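Local coordinates for putative branched-chain amino acid transport system substrate-binding protein (Rhodopseudomonas palustris, PDB 3TX6), which probably serves as the periplasmic solute-binding component of an ABC transporter for lignin-derived aromatic acids, and binds 3-(4-hydroxyphenyl)pyruvic acid, at residues N29-V34 and V45-D50; I97-L102 and F288-V293; L265-A270 and Q282-S287. One frame throughout, in Å; residues are numbered along the deposited sequence. Where two conformers were deposited one is given.

Contact 1 of 3, residues N29-V34 and V45-D50; sequences NALEFV and VIVLDD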
ATOM      1  N   ASN A  29      -3.497   2.626  14.117  1.00 13.81           N
ATOM      2  CA  ASN A  29      -2.862   2.063  15.307  1.00 14.16           C
ATOM      3  C   ASN A  29      -1.331   2.200  15.267  1.00 14.39           C
ATOM      4  O   ASN A  29      -0.687   2.335  16.298  1.00 15.11           O
ATOM      5  CB  ASN A  29      -3.252   0.611  15.520  1.00 13.99           C
ATOM      6  CG  ASN A  29      -4.676   0.423  15.993  1.00 15.68           C
ATOM      7  OD1 ASN A  29      -5.313   1.350  16.449  1.00 18.84           O
ATOM      8  ND2 ASN A  29      -5.160  -0.810  15.904  1.00 16.91           N
ATOM      9  N   ALA A  30      -0.730   2.171  14.078  1.00 15.22           N
ATOM     10  CA  ALA A  30       0.699   2.221  13.984  1.00 14.67           C
ATOM     11  C   ALA A  30       1.219   3.591  14.471  1.00 15.56           C
ATOM     12  O   ALA A  30       2.418   3.716  14.801  1.00 16.55           O
ATOM     13  CB  ALA A  30       1.150   1.980  12.533  1.00 16.93           C
ATOM     14  N   LEU A  31       0.347   4.604  14.477  1.00 14.80           N
ATOM     15  CA  LEU A  31       0.741   5.929  14.898  1.00 15.93           C
ATOM     16  C   LEU A  31       1.180   5.979  16.375  1.00 14.92           C
ATOM     17  O   LEU A  31       1.883   6.928  16.800  1.00 15.94           O
ATOM     18  CB  LEU A  31      -0.403   6.918  14.686  1.00 15.45           C
ATOM     19  CG  LEU A  31      -0.914   7.046  13.230  1.00 15.28           C
ATOM     20  CD1 LEU A  31      -2.147   7.929  13.184  1.00 18.03           C
ATOM     21  CD2 LEU A  31       0.192   7.565  12.324  1.00 16.01           C
ATOM     22  N   GLU A  32       0.828   4.952  17.165  1.00 15.60           N
ATOM     23  CA  GLU A  32       1.300   4.888  18.558  1.00 17.15           C
ATOM     24  C   GLU A  32       2.827   4.697  18.652  1.00 16.45           C
ATOM     25  O   GLU A  32       3.439   5.029  19.664  1.00 19.48           O
ATOM     26  CB  GLU A  32       0.575   3.746  19.275  1.00 19.40           C
ATOM     27  CG  GLU A  32       0.952   3.631  20.766  1.00 22.33           C
ATOM     28  CD  GLU A  32       0.080   2.683  21.561  1.00 28.15           C
ATOM     29  OE1 GLU A  32      -0.944   2.212  21.031  1.00 30.63           O
ATOM     30  OE2 GLU A  32       0.428   2.437  22.732  1.00 37.07           O
ATOM     31  N   PHE A  33       3.403   4.154  17.573  1.00 14.80           N
ATOM     32  CA  PHE A  33       4.766   3.649  17.552  1.00 17.13           C
ATOM     33  C   PHE A  33       5.753   4.510  16.793  1.00 17.95           C
ATOM     34  O   PHE A  33       6.934   4.191  16.747  1.00 20.58           O
ATOM     35  CB  PHE A  33       4.789   2.212  17.070  1.00 16.55           C
ATOM     36  CG  PHE A  33       3.770   1.360  17.762  1.00 17.09           C
ATOM     37  CD1 PHE A  33       3.712   1.325  19.143  1.00 20.23           C
ATOM     38  CD2 PHE A  33       2.814   0.682  17.052  1.00 18.67           C
ATOM     39  CE1 PHE A  33       2.758   0.566  19.796  1.00 21.78           C
ATOM     40  CE2 PHE A  33       1.852  -0.044  17.705  1.00 21.35           C
ATOM     41  CZ  PHE A  33       1.819  -0.100  19.088  1.00 19.76           C
ATOM     42  N   VAL A  34       5.254   5.592  16.206  1.00 16.90           N
ATOM     43  CA  VAL A  34       6.081   6.533  15.437  1.00 16.08           C
ATOM     44  C   VAL A  34       6.640   7.601  16.361  1.00 16.06           C
ATOM     45  O   VAL A  34       6.194   7.755  17.490  1.00 18.31           O
ATOM     46  CB  VAL A  34       5.297   7.142  14.243  1.00 16.97           C
ATOM     47  CG1 VAL A  34       4.755   6.010  13.357  1.00 16.51           C
ATOM     48  CG2 VAL A  34       4.186   8.064  14.687  1.00 15.81           C
ATOM     49  N   VAL A  45      -0.351  15.345  15.424  1.00 15.54           N
ATOM     50  CA  VAL A  45      -0.882  14.417  14.443  1.00 16.43           C
ATOM     51  C   VAL A  45      -2.411  14.376  14.643  1.00 16.54           C
ATOM     52  O   VAL A  45      -2.929  14.103  15.742  1.00 18.40           O
ATOM     53  CB  VAL A  45      -0.280  13.004  14.620  1.00 15.90           C
ATOM     54  CG1 VAL A  45      -0.876  12.038  13.602  1.00 17.56           C
ATOM     55  CG2 VAL A  45       1.237  13.036  14.516  1.00 17.14           C
ATOM     56  N   ILE A  46      -3.112  14.670  13.557  1.00 15.30           N
ATOM     57  CA  ILE A  46      -4.581  14.743  13.512  1.00 15.95           C
ATOM     58  C   ILE A  46      -5.091  13.653  12.584  1.00 15.60           C
ATOM     59  O   ILE A  46      -4.703  13.593  11.428  1.00 17.10           O
ATOM     60  CB  ILE A  46      -5.071  16.110  13.005  1.00 17.71           C
ATOM     61  CG1 ILE A  46      -4.483  17.241  13.847  1.00 23.61           C
ATOM     62  CG2 ILE A  46      -6.591  16.148  13.052  1.00 20.34           C
ATOM     63  CD1 ILE A  46      -4.279  18.525  13.102  1.00 31.64           C
ATOM     64  N   VAL A  47      -5.843  12.718  13.145  1.00 15.25           N
ATOM     65  CA  VAL A  47      -6.313  11.521  12.438  1.00 16.34           C
ATOM     66  C   VAL A  47      -7.791  11.546  12.245  1.00 16.79           C
ATOM     67  O   VAL A  47      -8.520  11.822  13.181  1.00 19.61           O
ATOM     68  CB  VAL A  47      -5.913  10.217  13.164  1.00 21.00           C
ATOM     69  CG1 VAL A  47      -6.202   9.017  12.259  1.00 20.74           C
ATOM     70  CG2 VAL A  47      -4.441  10.296  13.540  1.00 23.65           C
ATOM     71  N   LEU A  48      -8.238  11.294  11.027  1.00 16.71           N
ATOM     72  CA  LEU A  48      -9.659  11.218  10.715  1.00 16.86           C
ATOM     73  C   LEU A  48      -9.956   9.982   9.879  1.00 15.16           C
ATOM     74  O   LEU A  48      -9.121   9.562   9.100  1.00 17.55           O
ATOM     75  CB  LEU A  48     -10.073  12.476   9.899  1.00 15.95           C
ATOM     76  CG  LEU A  48     -10.025  13.812  10.674  1.00 15.11           C
ATOM     77  CD1 LEU A  48     -10.310  15.010   9.730  1.00 16.84           C
ATOM     78  CD2 LEU A  48     -10.991  13.855  11.898  1.00 19.67           C
ATOM     79  N   ASP A  49     -11.164   9.466  10.018  1.00 15.55           N
ATOM     80  CA  ASP A  49     -11.704   8.426   9.175  1.00 14.52           C
ATOM     81  C   ASP A  49     -12.354   9.056   7.953  1.00 13.07           C
ATOM     82  O   ASP A  49     -13.101  10.026   8.083  1.00 14.98           O
ATOM     83  CB  ASP A  49     -12.760   7.690   9.985  1.00 17.14           C
ATOM     84  CG  ASP A  49     -13.434   6.541   9.262  1.00 15.79           C
ATOM     85  OD1 ASP A  49     -12.867   5.926   8.337  1.00 15.36           O
ATOM     86  OD2 ASP A  49     -14.594   6.261   9.673  1.00 19.96           O
ATOM     87  N   ASP A  50     -12.177   8.420   6.807  1.00 13.50           N
ATOM     88  CA  ASP A  50     -12.929   8.784   5.627  1.00 13.56           C
ATOM     89  C   ASP A  50     -13.904   7.689   5.119  1.00 12.44           C
ATOM     90  O   ASP A  50     -14.593   7.903   4.113  1.00 14.58           O
ATOM     91  CB  ASP A  50     -12.000   9.173   4.483  1.00 15.31           C
ATOM     92  CG  ASP A  50     -10.908   8.150   4.227  1.00 14.30           C
ATOM     93  OD1 ASP A  50     -11.216   6.946   4.130  1.00 15.26           O
ATOM     94  OD2 ASP A  50      -9.746   8.604   4.034  1.00 13.75           O
TER
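Leu31, just beyond the end of helix 21-29, makes a small apolar contact at the surface of the fold with Val45 and Val47 of strand 41-49. The evidence is entirely methyl packing, since no hydrogen bond spans the two segments. Leu31 CD1 meets Val47 CG2 at 3.3 Å, methyl end to methyl end, closer than carbons usually come. The same CD1 approaches Val45 CG1 more loosely, at 4.3 Å. A single branch of the leucine therefore spans two strand residues whose side chains fall on one side of the sheet, while Ile46 between them points the opposite way. The extended second torsion of Leu31 (chi2 173°) explains the reach: it sets CD1 trans to CA, at the far end of the chain. Around the helix end the backbone stays tightly turned, with Glu32 N bonded to Asn29 O at 3.1 Å. Ile12 of strand 8-14 and Phe291 of helix 282-304 also touch Leu31. Strands 8-14 and 41-49 are parallel sheet neighbours with helix 21-29 between them in sequence, so the leucine packs within the first beta-alpha-beta crossover of this periplasmic binding protein fold.

Contact 2 of 3, residues I97-L102 and F288-V293; sequences IALAPL and FDAFKV. With ENO (3-(4-hydroxy-phenyl)pyruvic acid), chain D.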
ATOM      1  N   ILE A  97       1.862  12.311   1.542  1.00 13.11           N
ATOM      2  CA  ILE A  97       2.385  10.954   1.497  1.00 12.10           C
ATOM      3  C   ILE A  97       1.193   9.978   1.423  1.00 13.20           C
ATOM      4  O   ILE A  97       0.397   9.850   2.382  1.00 12.15           O
ATOM      5  CB  ILE A  97       3.270  10.626   2.719  1.00 12.05           C
ATOM      6  CG1 ILE A  97       4.478  11.542   2.766  1.00 13.46           C
ATOM      7  CG2 ILE A  97       3.721   9.200   2.633  1.00 14.00           C
ATOM      8  CD1 ILE A  97       5.348  11.436   4.027  1.00 14.66           C
ATOM      9  N   ALA A  98       1.024   9.377   0.247  1.00 12.69           N
ATOM     10  CA  ALA A  98      -0.056   8.447  -0.034  1.00 13.49           C
ATOM     11  C   ALA A  98       0.177   7.127   0.687  1.00 12.07           C
ATOM     12  O   ALA A  98       1.292   6.603   0.656  1.00 12.73           O
ATOM     13  CB  ALA A  98      -0.225   8.251  -1.548  1.00 15.41           C
ATOM     14  N   LEU A  99      -0.918   6.551   1.206  1.00 12.34           N
ATOM     15  CA  LEU A  99      -0.874   5.252   1.889  1.00 13.24           C
ATOM     16  C   LEU A  99      -1.570   4.125   1.075  1.00 12.74           C
ATOM     17  O   LEU A  99      -1.688   3.005   1.565  1.00 15.31           O
ATOM     18  CB  LEU A  99      -1.423   5.375   3.311  1.00 15.43           C
ATOM     19  CG  LEU A  99      -0.749   6.391   4.232  1.00 14.20           C
ATOM     20  CD1 LEU A  99      -1.402   6.396   5.640  1.00 14.56           C
ATOM     21  CD2 LEU A  99       0.778   6.223   4.339  1.00 14.32           C
ATOM     22  N   ALA A 100      -1.962   4.432  -0.165  1.00 13.44           N
ATOM     23  CA  ALA A 100      -2.484   3.483  -1.146  1.00 13.85           C
ATOM     24  C   ALA A 100      -1.852   3.813  -2.469  1.00 14.39           C
ATOM     25  O   ALA A 100      -1.470   4.940  -2.679  1.00 15.55           O
ATOM     26  CB  ALA A 100      -3.991   3.600  -1.285  1.00 14.94           C
ATOM     27  N   PRO A 101      -1.609   2.784  -3.294  1.00 14.87           N
ATOM     28  CA  PRO A 101      -1.066   3.093  -4.603  1.00 17.33           C
ATOM     29  C   PRO A 101      -2.137   3.959  -5.335  1.00 21.69           C
ATOM     30  O   PRO A 101      -3.347   3.935  -5.034  1.00 22.74           O
ATOM     31  CB  PRO A 101      -0.739   1.735  -5.195  1.00 21.36           C
ATOM     32  CG  PRO A 101      -1.489   0.750  -4.436  1.00 17.62           C
ATOM     33  CD  PRO A 101      -1.942   1.366  -3.145  1.00 15.77           C
ATOM     34  N   LEU A 102      -1.678   4.854  -6.142  1.00 20.33           N
ATOM     35  CA  LEU A 102      -2.560   5.611  -6.973  1.00 17.99           C
ATOM     36  C   LEU A 102      -1.797   5.919  -8.259  1.00 19.62           C
ATOM     37  O   LEU A 102      -0.542   5.888  -8.272  1.00 20.47           O
ATOM     38  CB  LEU A 102      -2.969   6.925  -6.268  1.00 16.72           C
ATOM     39  CG  LEU A 102      -1.968   8.051  -6.215  1.00 16.66           C
ATOM     40  CD1 LEU A 102      -2.675   9.380  -5.953  1.00 15.24           C
ATOM     41  CD2 LEU A 102      -0.922   7.716  -5.156  1.00 17.77           C
ATOM     42  N   PHE A 288       3.694   3.805   9.463  1.00 13.68           N
ATOM     43  CA  PHE A 288       4.975   3.774  10.161  1.00 15.18           C
ATOM     44  C   PHE A 288       6.098   4.326   9.269  1.00 14.36           C
ATOM     45  O   PHE A 288       6.901   5.152   9.700  1.00 15.73           O
ATOM     46  CB  PHE A 288       5.270   2.349  10.616  1.00 15.40           C
ATOM     47  CG  PHE A 288       6.534   2.189  11.387  1.00 15.32           C
ATOM     48  CD1 PHE A 288       6.539   2.375  12.766  1.00 16.24           C
ATOM     49  CD2 PHE A 288       7.699   1.793  10.776  1.00 15.34           C
ATOM     50  CE1 PHE A 288       7.670   2.183  13.504  1.00 17.82           C
ATOM     51  CE2 PHE A 288       8.843   1.583  11.534  1.00 16.79           C
ATOM     52  CZ  PHE A 288       8.826   1.800  12.888  1.00 19.25           C
ATOM     53  N   ASP A 289       6.148   3.841   8.033  1.00 14.03           N
ATOM     54  CA  ASP A 289       7.219   4.232   7.113  1.00 15.23           C
ATOM     55  C   ASP A 289       7.100   5.706   6.716  1.00 13.59           C
ATOM     56  O   ASP A 289       8.102   6.363   6.494  1.00 15.17           O
ATOM     57  CB  ASP A 289       7.176   3.370   5.877  1.00 14.55           C
ATOM     58  CG  ASP A 289       7.638   1.953   6.126  1.00 16.12           C
ATOM     59  OD1 ASP A 289       8.116   1.673   7.246  1.00 16.45           O
ATOM     60  OD2 ASP A 289       7.576   1.149   5.174  1.00 15.68           O
ATOM     61  N   ALA A 290       5.871   6.218   6.594  1.00 13.70           N
ATOM     62  CA  ALA A 290       5.696   7.621   6.273  1.00 13.33           C
ATOM     63  C   ALA A 290       6.415   8.498   7.319  1.00 13.32           C
ATOM     64  O   ALA A 290       7.041   9.534   6.991  1.00 13.61           O
ATOM     65  CB  ALA A 290       4.227   8.005   6.146  1.00 14.81           C
ATOM     66  N   PHE A 291       6.358   8.099   8.583  1.00 13.98           N
ATOM     67  CA  PHE A 291       7.083   8.803   9.644  1.00 13.70           C
ATOM     68  C   PHE A 291       8.576   8.593   9.574  1.00 16.37           C
ATOM     69  O   PHE A 291       9.314   9.504   9.928  1.00 15.32           O
ATOM     70  CB  PHE A 291       6.507   8.486  11.020  1.00 13.93           C
ATOM     71  CG  PHE A 291       5.206   9.232  11.310  1.00 15.47           C
ATOM     72  CD1 PHE A 291       3.991   8.787  10.778  1.00 15.45           C
ATOM     73  CD2 PHE A 291       5.212  10.371  12.095  1.00 15.98           C
ATOM     74  CE1 PHE A 291       2.827   9.476  11.034  1.00 15.66           C
ATOM     75  CE2 PHE A 291       4.041  11.051  12.367  1.00 19.51           C
ATOM     76  CZ  PHE A 291       2.849  10.604  11.855  1.00 15.96           C
ATOM     77  N   LYS A 292       9.032   7.411   9.165  1.00 16.28           N
ATOM     78  CA  LYS A 292      10.462   7.216   8.910  1.00 18.14           C
ATOM     79  C   LYS A 292      10.914   8.193   7.822  1.00 15.25           C
ATOM     80  O   LYS A 292      11.992   8.782   7.932  1.00 15.80           O
ATOM     81  CB  LYS A 292      10.778   5.772   8.505  1.00 18.18           C
ATOM     82  CG  LYS A 292      10.633   4.738   9.619  1.00 20.84           C
ATOM     83  CD  LYS A 292      11.617   5.006  10.763  1.00 23.76           C
ATOM     84  CE  LYS A 292      11.673   3.874  11.767  1.00 24.92           C
ATOM     85  NZ  LYS A 292      12.672   4.031  12.882  1.00 33.00           N
ATOM     86  N   VAL A 293      10.087   8.421   6.786  1.00 15.19           N
ATOM     87  CA  VAL A 293      10.438   9.425   5.758  1.00 14.09           C
ATOM     88  C   VAL A 293      10.542  10.814   6.382  1.00 13.58           C
ATOM     89  O   VAL A 293      11.502  11.562   6.113  1.00 15.43           O
ATOM     90  CB  VAL A 293       9.472   9.363   4.541  1.00 13.98           C
ATOM     91  CG1 VAL A 293       9.644  10.573   3.617  1.00 14.78           C
ATOM     92  CG2 VAL A 293       9.608   8.040   3.819  1.00 16.67           C
TER
HETATM   93  O4  ENO D 386      -5.076   0.759  -2.986  1.00 19.20           O
HETATM   94  C9  ENO D 386      -3.390  -0.501  -0.303  1.00 16.67           C
HETATM   95  C8  ENO D 386      -2.070  -0.568   0.092  1.00 17.51           C
HETATM   96  C7  ENO D 386      -1.165  -1.429  -0.549  1.00 17.59           C
HETATM   97  C6  ENO D 386      -1.604  -2.139  -1.651  1.00 16.77           C
HETATM   98  C5  ENO D 386      -2.937  -2.096  -2.049  1.00 18.95           C
HETATM   99  C4  ENO D 386      -3.851  -1.259  -1.385  1.00 16.72           C
HETATM  100  O3  ENO D 386       0.158  -1.437  -0.126  1.00 25.70           O
HETATM  101  C3  ENO D 386      -5.306  -1.252  -1.758  1.00 20.31           C
HETATM  102  C2  ENO D 386      -5.804  -0.196  -2.668  1.00 19.53           C
HETATM  103  C1  ENO D 386      -7.205  -0.260  -3.059  1.00 19.53           C
HETATM  104  O2  ENO D 386      -7.648   0.657  -3.781  1.00 18.36           O
HETATM  105  O1  ENO D 386      -7.943  -1.219  -2.683  1.00 20.01           O
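One alanine methyl, Ala290 CB, receives both Ile97 and Leu99, so a strand end and a buried helix meet over the smallest of side chains. The consequence is a close backbone approach, with the CA atoms of Ile97 and Ala290 6.7 Å apart. Ile97 applies two of its carbons to that methyl. CG2, trans to the backbone N because chi1 of the residue is -62°, lies 3.7 Å from Ala290 CB. CD1 of Ile97 also borders that methyl and extends along the helix to Val293 CG1, a looser contact at 4.4 Å, one turn further on. Two residues on, Leu99 brings CD2 to the same methyl, 4.3 Å from Ala290 CB. No hydrogen bond joins the segments, so packing alone holds them.

From Leu99 onward the chain lines the ligand pocket. Pro101 CD stands over a face of the aromatic ring of ENO, 3.7 Å from C4 and 3.9 Å from C7 opposite it. Pro101 CD also lies 3.2 Å from the keto oxygen O4 of ENO. Ala100 CB comes to the same O4 at 3.5 Å. An alanine in place of Pro101 would lack CG and CD, and would probably uncover this face of the ligand ring and let the backbone beside O4 turn more freely.

Strand 96-98 runs in the six-stranded sheet between strands 72-75 and 112-114, bonded through its backbone to both. Met74 of strand 72-75 touches Leu99 and Ala290 alike, Met115 meets Ile97 just after strand 112-114, and Thr82 of helix 79-92 lies against Ala98 and Ala100, while helix 282-304 brings Ala290 and Val293 to the sheet.

Contact 3 of 3, residues L265-A270 and Q282-S287; sequences LELNTA and QFAAHS. With ENO (3-(4-hydroxy-phenyl)pyruvic acid), chain D.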
ATOM      1  N   LEU A 265      11.492  -4.955  12.166  1.00 18.53           N
ATOM      2  CA  LEU A 265      11.486  -5.516  13.493  1.00 18.68           C
ATOM      3  C   LEU A 265      10.942  -4.534  14.509  1.00 18.48           C
ATOM      4  O   LEU A 265      10.201  -4.926  15.433  1.00 18.60           O
ATOM      5  CB  LEU A 265      12.899  -5.958  13.929  1.00 19.99           C
ATOM      6  CG  LEU A 265      13.482  -7.182  13.236  1.00 22.18           C
ATOM      7  CD1 LEU A 265      14.975  -7.320  13.645  1.00 24.72           C
ATOM      8  CD2 LEU A 265      12.725  -8.445  13.611  1.00 24.20           C
ATOM      9  N   GLU A 266      11.288  -3.251  14.373  0.50 17.15           N
ATOM     10  CA  GLU A 266      10.803  -2.254  15.322  0.50 17.10           C
ATOM     11  C   GLU A 266       9.288  -2.189  15.284  0.50 18.89           C
ATOM     12  O   GLU A 266       8.640  -2.265  16.316  0.50 18.69           O
ATOM     13  CB  GLU A 266      11.378  -0.839  15.062  0.50 18.19           C
ATOM     14  CG  GLU A 266      12.861  -0.694  15.358  0.50 19.93           C
ATOM     15  CD  GLU A 266      13.454   0.624  14.916  0.50 21.77           C
ATOM     16  OE1 GLU A 266      12.746   1.430  14.273  0.50 23.14           O
ATOM     17  OE2 GLU A 266      14.648   0.844  15.186  0.50 25.47           O
ATOM     18  N   LEU A 267       8.720  -2.007  14.093  1.00 16.41           N
ATOM     19  CA  LEU A 267       7.269  -1.877  13.992  1.00 16.44           C
ATOM     20  C   LEU A 267       6.564  -3.148  14.459  1.00 16.61           C
ATOM     21  O   LEU A 267       5.640  -3.098  15.253  1.00 17.88           O
ATOM     22  CB  LEU A 267       6.818  -1.603  12.583  1.00 15.37           C
ATOM     23  CG  LEU A 267       5.319  -1.746  12.277  1.00 14.84           C
ATOM     24  CD1 LEU A 267       4.461  -0.805  13.122  1.00 16.78           C
ATOM     25  CD2 LEU A 267       5.146  -1.490  10.784  1.00 14.97           C
ATOM     26  N   ASN A 268       6.987  -4.284  13.934  1.00 16.41           N
ATOM     27  CA  ASN A 268       6.316  -5.511  14.282  1.00 16.57           C
ATOM     28  C   ASN A 268       6.409  -5.865  15.794  1.00 17.65           C
ATOM     29  O   ASN A 268       5.426  -6.292  16.395  1.00 17.46           O
ATOM     30  CB  ASN A 268       6.806  -6.682  13.415  1.00 17.02           C
ATOM     31  CG  ASN A 268       6.411  -6.542  11.977  1.00 17.56           C
ATOM     32  OD1 ASN A 268       5.589  -5.700  11.632  1.00 18.44           O
ATOM     33  ND2 ASN A 268       6.940  -7.419  11.129  1.00 19.32           N
ATOM     34  N   THR A 269       7.561  -5.670  16.417  1.00 17.18           N
ATOM     35  CA  THR A 269       7.677  -5.915  17.855  1.00 18.41           C
ATOM     36  C   THR A 269       6.648  -5.051  18.599  1.00 20.63           C
ATOM     37  O   THR A 269       5.929  -5.527  19.462  1.00 20.21           O
ATOM     38  CB  THR A 269       9.117  -5.673  18.342  1.00 21.25           C
ATOM     39  OG1 THR A 269       9.978  -6.572  17.650  1.00 25.53           O
ATOM     40  CG2 THR A 269       9.207  -5.886  19.805  1.00 26.56           C
ATOM     41  N   ALA A 270       6.565  -3.782  18.239  1.00 19.61           N
ATOM     42  CA  ALA A 270       5.669  -2.847  18.922  1.00 17.18           C
ATOM     43  C   ALA A 270       4.187  -3.231  18.667  1.00 16.70           C
ATOM     44  O   ALA A 270       3.384  -3.327  19.590  1.00 18.85           O
ATOM     45  CB  ALA A 270       5.943  -1.428  18.474  1.00 20.52           C
ATOM     46  N   GLN A 282       0.956  -5.346   6.000  1.00 16.19           N
ATOM     47  CA  GLN A 282       1.316  -4.425   4.907  1.00 15.81           C
ATOM     48  C   GLN A 282       0.965  -2.993   5.256  1.00 13.78           C
ATOM     49  O   GLN A 282       1.733  -2.072   4.989  1.00 14.60           O
ATOM     50  CB  GLN A 282       0.551  -4.854   3.651  1.00 14.87           C
ATOM     51  CG  GLN A 282       0.753  -4.033   2.381  1.00 14.79           C
ATOM     52  CD  GLN A 282       2.084  -4.230   1.683  1.00 14.73           C
ATOM     53  OE1 GLN A 282       2.883  -5.110   2.052  1.00 16.53           O
ATOM     54  NE2 GLN A 282       2.318  -3.415   0.663  1.00 19.12           N
ATOM     55  N   PHE A 283      -0.208  -2.821   5.841  1.00 14.91           N
ATOM     56  CA  PHE A 283      -0.852  -1.494   5.960  1.00 13.30           C
ATOM     57  C   PHE A 283      -0.305  -0.668   7.126  1.00 12.27           C
ATOM     58  O   PHE A 283       0.049   0.516   6.968  1.00 14.18           O
ATOM     59  CB  PHE A 283      -2.381  -1.698   6.033  1.00 13.46           C
ATOM     60  CG  PHE A 283      -2.834  -2.645   4.969  1.00 14.10           C
ATOM     61  CD1 PHE A 283      -2.698  -2.295   3.657  1.00 17.10           C
ATOM     62  CD2 PHE A 283      -3.315  -3.925   5.277  1.00 16.14           C
ATOM     63  CE1 PHE A 283      -2.989  -3.193   2.655  1.00 16.84           C
ATOM     64  CE2 PHE A 283      -3.637  -4.827   4.265  1.00 18.21           C
ATOM     65  CZ  PHE A 283      -3.474  -4.456   2.938  1.00 18.37           C
ATOM     66  N   ALA A 284      -0.160  -1.311   8.296  1.00 13.90           N
ATOM     67  CA  ALA A 284       0.472  -0.656   9.452  1.00 15.23           C
ATOM     68  C   ALA A 284       1.833  -0.035   9.019  1.00 13.72           C
ATOM     69  O   ALA A 284       2.228   1.027   9.470  1.00 14.50           O
ATOM     70  CB  ALA A 284       0.688  -1.641  10.584  1.00 15.47           C
ATOM     71  N   ALA A 285       2.571  -0.792   8.206  1.00 13.68           N
ATOM     72  CA  ALA A 285       3.880  -0.419   7.768  1.00 13.94           C
ATOM     73  C   ALA A 285       3.871   0.864   6.957  1.00 13.45           C
ATOM     74  O   ALA A 285       4.856   1.606   7.002  1.00 13.74           O
ATOM     75  CB  ALA A 285       4.508  -1.578   7.000  1.00 16.04           C
ATOM     76  N   HIS A 286       2.819   1.135   6.193  1.00 15.00           N
ATOM     77  CA  HIS A 286       2.823   2.355   5.380  1.00 13.66           C
ATOM     78  C   HIS A 286       2.762   3.607   6.217  1.00 14.14           C
ATOM     79  O   HIS A 286       3.487   4.557   5.913  1.00 14.20           O
ATOM     80  CB  HIS A 286       1.735   2.360   4.318  1.00 15.40           C
ATOM     81  CG  HIS A 286       1.828   1.238   3.337  1.00 16.45           C
ATOM     82  ND1 HIS A 286       3.005   0.783   2.800  1.00 17.70           N
ATOM     83  CD2 HIS A 286       0.815   0.464   2.782  1.00 16.84           C
ATOM     84  CE1 HIS A 286       2.722  -0.229   1.932  1.00 17.38           C
ATOM     85  NE2 HIS A 286       1.399  -0.423   1.926  1.00 20.53           N
ATOM     86  N   SER A 287       1.903   3.659   7.241  1.00 14.43           N
ATOM     87  CA  SER A 287       1.911   4.826   8.116  1.00 15.99           C
ATOM     88  C   SER A 287       3.212   4.924   8.934  1.00 14.74           C
ATOM     89  O   SER A 287       3.804   5.996   9.044  1.00 14.70           O
ATOM     90  CB  SER A 287       0.662   4.951   9.005  1.00 17.45           C
ATOM     91  OG  SER A 287       0.562   3.845   9.759  1.00 19.57           O
TER
HETATM   92  O4  ENO D 386      -5.076   0.759  -2.986  1.00 19.20           O
HETATM   93  C9  ENO D 386      -3.390  -0.501  -0.303  1.00 16.67           C
HETATM   94  C8  ENO D 386      -2.070  -0.568   0.092  1.00 17.51           C
HETATM   95  C7  ENO D 386      -1.165  -1.429  -0.549  1.00 17.59           C
HETATM   96  C6  ENO D 386      -1.604  -2.139  -1.651  1.00 16.77           C
HETATM   97  C5  ENO D 386      -2.937  -2.096  -2.049  1.00 18.95           C
HETATM   98  C4  ENO D 386      -3.851  -1.259  -1.385  1.00 16.72           C
HETATM   99  O3  ENO D 386       0.158  -1.437  -0.126  1.00 25.70           O
HETATM  100  C3  ENO D 386      -5.306  -1.252  -1.758  1.00 20.31           C
HETATM  101  C2  ENO D 386      -5.804  -0.196  -2.668  1.00 19.53           C
HETATM  102  C1  ENO D 386      -7.205  -0.260  -3.059  1.00 19.53           C
HETATM  103  O2  ENO D 386      -7.648   0.657  -3.781  1.00 18.36           O
HETATM  104  O1  ENO D 386      -7.943  -1.219  -2.683  1.00 20.01           O
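Leu267 and Ala285 are where the two helical segments come closest, with CA atoms 7.2 Å apart: segment 265-270 lies within helix 261-275, and segment 282-287 in the first turns of helix 282-304. This is helix-helix packing of a large residue against alanines, within the periplasmic binding protein fold. Leu267 carries all of the touching from its side. Its CG is trans to the backbone N (chi1 167°), and chi2 of 60° leaves CD2 trans to CA, extended toward the other helix. CD2 rests 3.4 Å from Ala285 CA, a tight carbon pair, and 3.8 Å from Ala285 CB. Ala284 meets the same methyl mainly through its carbonyl carbon. The leucine thus lies on the backbone itself, accessible because the residues beneath are alanines.

Another side of helix 282-304 faces the ligand. Gln282 and His286, four residues apart, both grip the phenol oxygen O3 of ENO. His286 NE2 is hydrogen-bonded to O3 at 2.6 Å, and the oxygen lies at the edge of the imidazole, near its plane. Gln282 O lies over one face of that imidazole, 3.4 Å above its centre. Phe283 turns its edge to the ligand, with CE1 3.8 Å from ENO C8, while Gln282 CB lies over one face of the Phe283 ring. The Gln282 amide is steadied by further bonds, OE1 accepting from Gly246 N and NE2 pairing with Gln117 OE1, which should fix its rotation and so its aim at the ligand. That aim is precise: Gln282 NE2 donates to ENO O3 over 3.0 Å in an almost straight bond, with an N-H...O angle of 176°.

The three contacts form a compact triangle, their centres 12 to 13 Å apart. Contact 1 closes early in the chain. Contact 2 then ties strand 96-98 to helix 282-304 across 185 residues, and contact 3 is nested inside that span. Contacts 1 and 2 meet the same six-stranded sheet, whereas contacts 2 and 3 share helix 282-304 and both touch ENO. Direct links join them: Phe291 packs on Val34, Ala30 on Ala284, and Lys292 makes a salt bridge to Glu266. The intervening chain builds most of the seven-stranded sheet, so helix 282-304 brings the chain back to the first lobe, consistent with ligand binding between two lobes.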